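Putative cell invasion protein with MAC/Perforin domain (Bacteroides thetaiotaomicron VPI-5482, PDB 3KK7) is a putative cell-invasion protein of the membrane-attack complex/perforin family that may act on membranes. Local coordinates at residues Y293-L298 / Y316-T321. Residues are numbered along the deposited sequence; the frame is centred on the assembly and turned at random.
Sequences YSIKTL and YSIDLT
Y293 reaches across from strand 288-298 and donates a hydrogen bond from its hydroxyl to the backbone carbonyl of Y316, with 2.5 Å between Y293 OH and Y316 O. The carbonyl oxygen meets the phenol ring edge-on, in its plane, whereas the hydroxyl sits above the carbonyl plane, 43° out of it. With CG of Y293 turned in over its own backbone, flanked by N and C (chi1 74°), the ring extends toward 316-321, and its CE2 packs at 3.9 Å against CD1 of I318. A phenylalanine here would probably keep much of this apolar packing but leave the Y316 carbonyl without its hydroxyl partner.

Farther along the two segments, toward T297 and L320, the contact is apolar. I295 and I318 meet tip to tip, CG1 of I295 lying 3.8 Å from CD1 of I318, and CD1 of I295 also touches CD2 of L320 at 3.9 Å. T297 and L320 lie alongside, pointing opposite ways, with T297 CG2 4.1 Å from L320 CD2. The threonine hydroxyl is engaged elsewhere, with the backbone N of Y304.

The two backbones run nearly parallel, 20° apart, but CA of I295 and CA of I318 are 9.2 Å apart, so this is face packing between sheets rather than strand pairing. Y293, I295 and T297 meet I318 and L320, with Y316 giving its carbonyl. L320 occupies the N-cap position of helix 321-326, and just beyond it T321 OG1 bonds to L272 N, tying this end to strand 271-274.

I274 of strand 271-274 touches Y293, I295 and I318, while F226 and A224 of strand 220-230 adjoin Y293 and I295. The contact thus joins the large antiparallel sheet of the MACPF region, through strand 288-298, to the small three-stranded sheet whose edge strand, 318-319, leads into helix 321-326.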
loop_
_atom_site.group_PDB
_atom_site.type_symbol
_atom_site.label_atom_id
_atom_site.label_comp_id
_atom_site.label_asym_id
_atom_site.label_seq_id
_atom_site.Cartn_x
_atom_site.Cartn_y
_atom_site.Cartn_z
ATOM N N TYR A 293 -12.752 -26.783 -12.620
ATOM C CA TYR A 293 -12.798 -25.315 -12.819
ATOM C C TYR A 293 -13.861 -24.620 -12.014
ATOM O O TYR A 293 -14.804 -25.240 -11.566
ATOM C CB TYR A 293 -13.043 -24.975 -14.278
ATOM C CG TYR A 293 -14.478 -25.201 -14.787
ATOM C CD1 TYR A 293 -14.918 -26.469 -15.155
ATOM C CD2 TYR A 293 -15.363 -24.129 -14.975
ATOM C CE1 TYR A 293 -16.197 -26.677 -15.658
ATOM C CE2 TYR A 293 -16.680 -24.342 -15.471
ATOM C CZ TYR A 293 -17.074 -25.612 -15.814
ATOM O OH TYR A 293 -18.330 -25.859 -16.290
ATOM N N SER A 294 -13.699 -23.319 -11.853
ATOM C CA SER A 294 -14.702 -22.500 -11.239
ATOM C C SER A 294 -14.729 -21.192 -12.000
ATOM O O SER A 294 -13.686 -20.659 -12.334
ATOM C CB SER A 294 -14.371 -22.274 -9.762
ATOM O OG SER A 294 -15.203 -21.287 -9.165
ATOM N N ILE A 295 -15.915 -20.685 -12.302
ATOM C CA ILE A 295 -16.007 -19.405 -12.969
ATOM C C ILE A 295 -16.716 -18.363 -12.115
ATOM O O ILE A 295 -17.366 -18.688 -11.112
ATOM C CB ILE A 295 -16.685 -19.510 -14.315
ATOM C CG1 ILE A 295 -18.121 -19.982 -14.172
ATOM C CG2 ILE A 295 -15.916 -20.421 -15.210
ATOM C CD1 ILE A 295 -18.979 -19.393 -15.267
ATOM N N LYS A 296 -16.535 -17.117 -12.521
ATOM C CA LYS A 296 -17.174 -15.964 -11.908
ATOM C C LYS A 296 -17.295 -14.918 -12.981
ATOM O O LYS A 296 -16.325 -14.676 -13.702
ATOM C CB LYS A 296 -16.346 -15.384 -10.753
ATOM C CG LYS A 296 -17.108 -14.249 -9.989
ATOM C CD LYS A 296 -16.437 -13.776 -8.673
ATOM C CE LYS A 296 -15.238 -12.871 -8.886
ATOM N NZ LYS A 296 -14.843 -12.224 -7.597
ATOM N N THR A 297 -18.468 -14.298 -13.105
ATOM C CA THR A 297 -18.663 -13.238 -14.090
ATOM C C THR A 297 -18.645 -11.916 -13.355
ATOM O O THR A 297 -19.045 -11.834 -12.195
ATOM C CB THR A 297 -19.955 -13.399 -14.894
ATOM O OG1 THR A 297 -21.064 -13.575 -14.012
ATOM C CG2 THR A 297 -19.865 -14.591 -15.816
ATOM N N LEU A 298 -18.116 -10.902 -14.031
ATOM C CA LEU A 298 -18.028 -9.552 -13.503
ATOM C C LEU A 298 -18.914 -8.694 -14.379
ATOM O O LEU A 298 -18.648 -8.573 -15.580
ATOM C CB LEU A 298 -16.609 -9.019 -13.576
ATOM C CG LEU A 298 -15.541 -9.761 -12.791
ATOM C CD1 LEU A 298 -14.243 -8.983 -12.878
ATOM C CD2 LEU A 298 -15.929 -9.934 -11.366
ATOM N N TYR A 316 -19.355 -31.025 -16.555
ATOM C CA TYR A 316 -20.325 -29.959 -16.458
ATOM C C TYR A 316 -19.934 -28.733 -17.254
ATOM O O TYR A 316 -18.846 -28.179 -17.089
ATOM C CB TYR A 316 -20.580 -29.621 -14.997
ATOM C CG TYR A 316 -21.723 -28.659 -14.803
ATOM C CD1 TYR A 316 -23.049 -29.045 -15.102
ATOM C CD2 TYR A 316 -21.498 -27.365 -14.331
ATOM C CE1 TYR A 316 -24.118 -28.162 -14.925
ATOM C CE2 TYR A 316 -22.548 -26.471 -14.171
ATOM C CZ TYR A 316 -23.859 -26.876 -14.467
ATOM O OH TYR A 316 -24.896 -25.992 -14.307
ATOM N N SER A 317 -20.854 -28.320 -18.120
ATOM C CA SER A 317 -20.683 -27.164 -18.982
ATOM C C SER A 317 -21.696 -26.115 -18.627
ATOM O O SER A 317 -22.836 -26.440 -18.305
ATOM C CB SER A 317 -20.892 -27.558 -20.441
ATOM O OG SER A 317 -19.857 -28.439 -20.831
ATOM N N ILE A 318 -21.266 -24.861 -18.721
ATOM C CA ILE A 318 -22.091 -23.720 -18.435
ATOM C C ILE A 318 -22.206 -22.854 -19.673
ATOM O O ILE A 318 -21.189 -22.503 -20.265
ATOM C CB ILE A 318 -21.465 -22.858 -17.367
ATOM C CG1 ILE A 318 -21.068 -23.710 -16.152
ATOM C CG2 ILE A 318 -22.428 -21.730 -16.996
ATOM C CD1 ILE A 318 -20.317 -22.908 -15.053
ATOM N N ASP A 319 -23.440 -22.499 -20.034
ATOM C CA ASP A 319 -23.741 -21.602 -21.148
ATOM C C ASP A 319 -23.718 -20.169 -20.623
ATOM O O ASP A 319 -24.553 -19.816 -19.789
ATOM C CB ASP A 319 -25.138 -21.939 -21.714
ATOM C CG ASP A 319 -25.535 -21.086 -22.926
ATOM O OD1 ASP A 319 -24.659 -20.669 -23.725
ATOM O OD2 ASP A 319 -26.755 -20.858 -23.089
ATOM N N LEU A 320 -22.770 -19.353 -21.086
ATOM C CA LEU A 320 -22.754 -17.949 -20.707
ATOM C C LEU A 320 -23.413 -17.056 -21.778
ATOM O O LEU A 320 -23.284 -15.823 -21.730
ATOM C CB LEU A 320 -21.330 -17.480 -20.395
ATOM C CG LEU A 320 -20.691 -18.170 -19.180
ATOM C CD1 LEU A 320 -19.186 -17.892 -19.116
ATOM C CD2 LEU A 320 -21.399 -17.770 -17.905
ATOM N N THR A 321 -24.146 -17.651 -22.722
ATOM C CA THR A 321 -24.686 -16.860 -23.814
ATOM C C THR A 321 -25.601 -15.735 -23.311
ATOM O O THR A 321 -25.386 -14.599 -23.679
ATOM C CB THR A 321 -25.332 -17.726 -24.913
ATOM O OG1 THR A 321 -24.337 -18.621 -25.429
ATOM C CG2 THR A 321 -25.863 -16.858 -26.057
#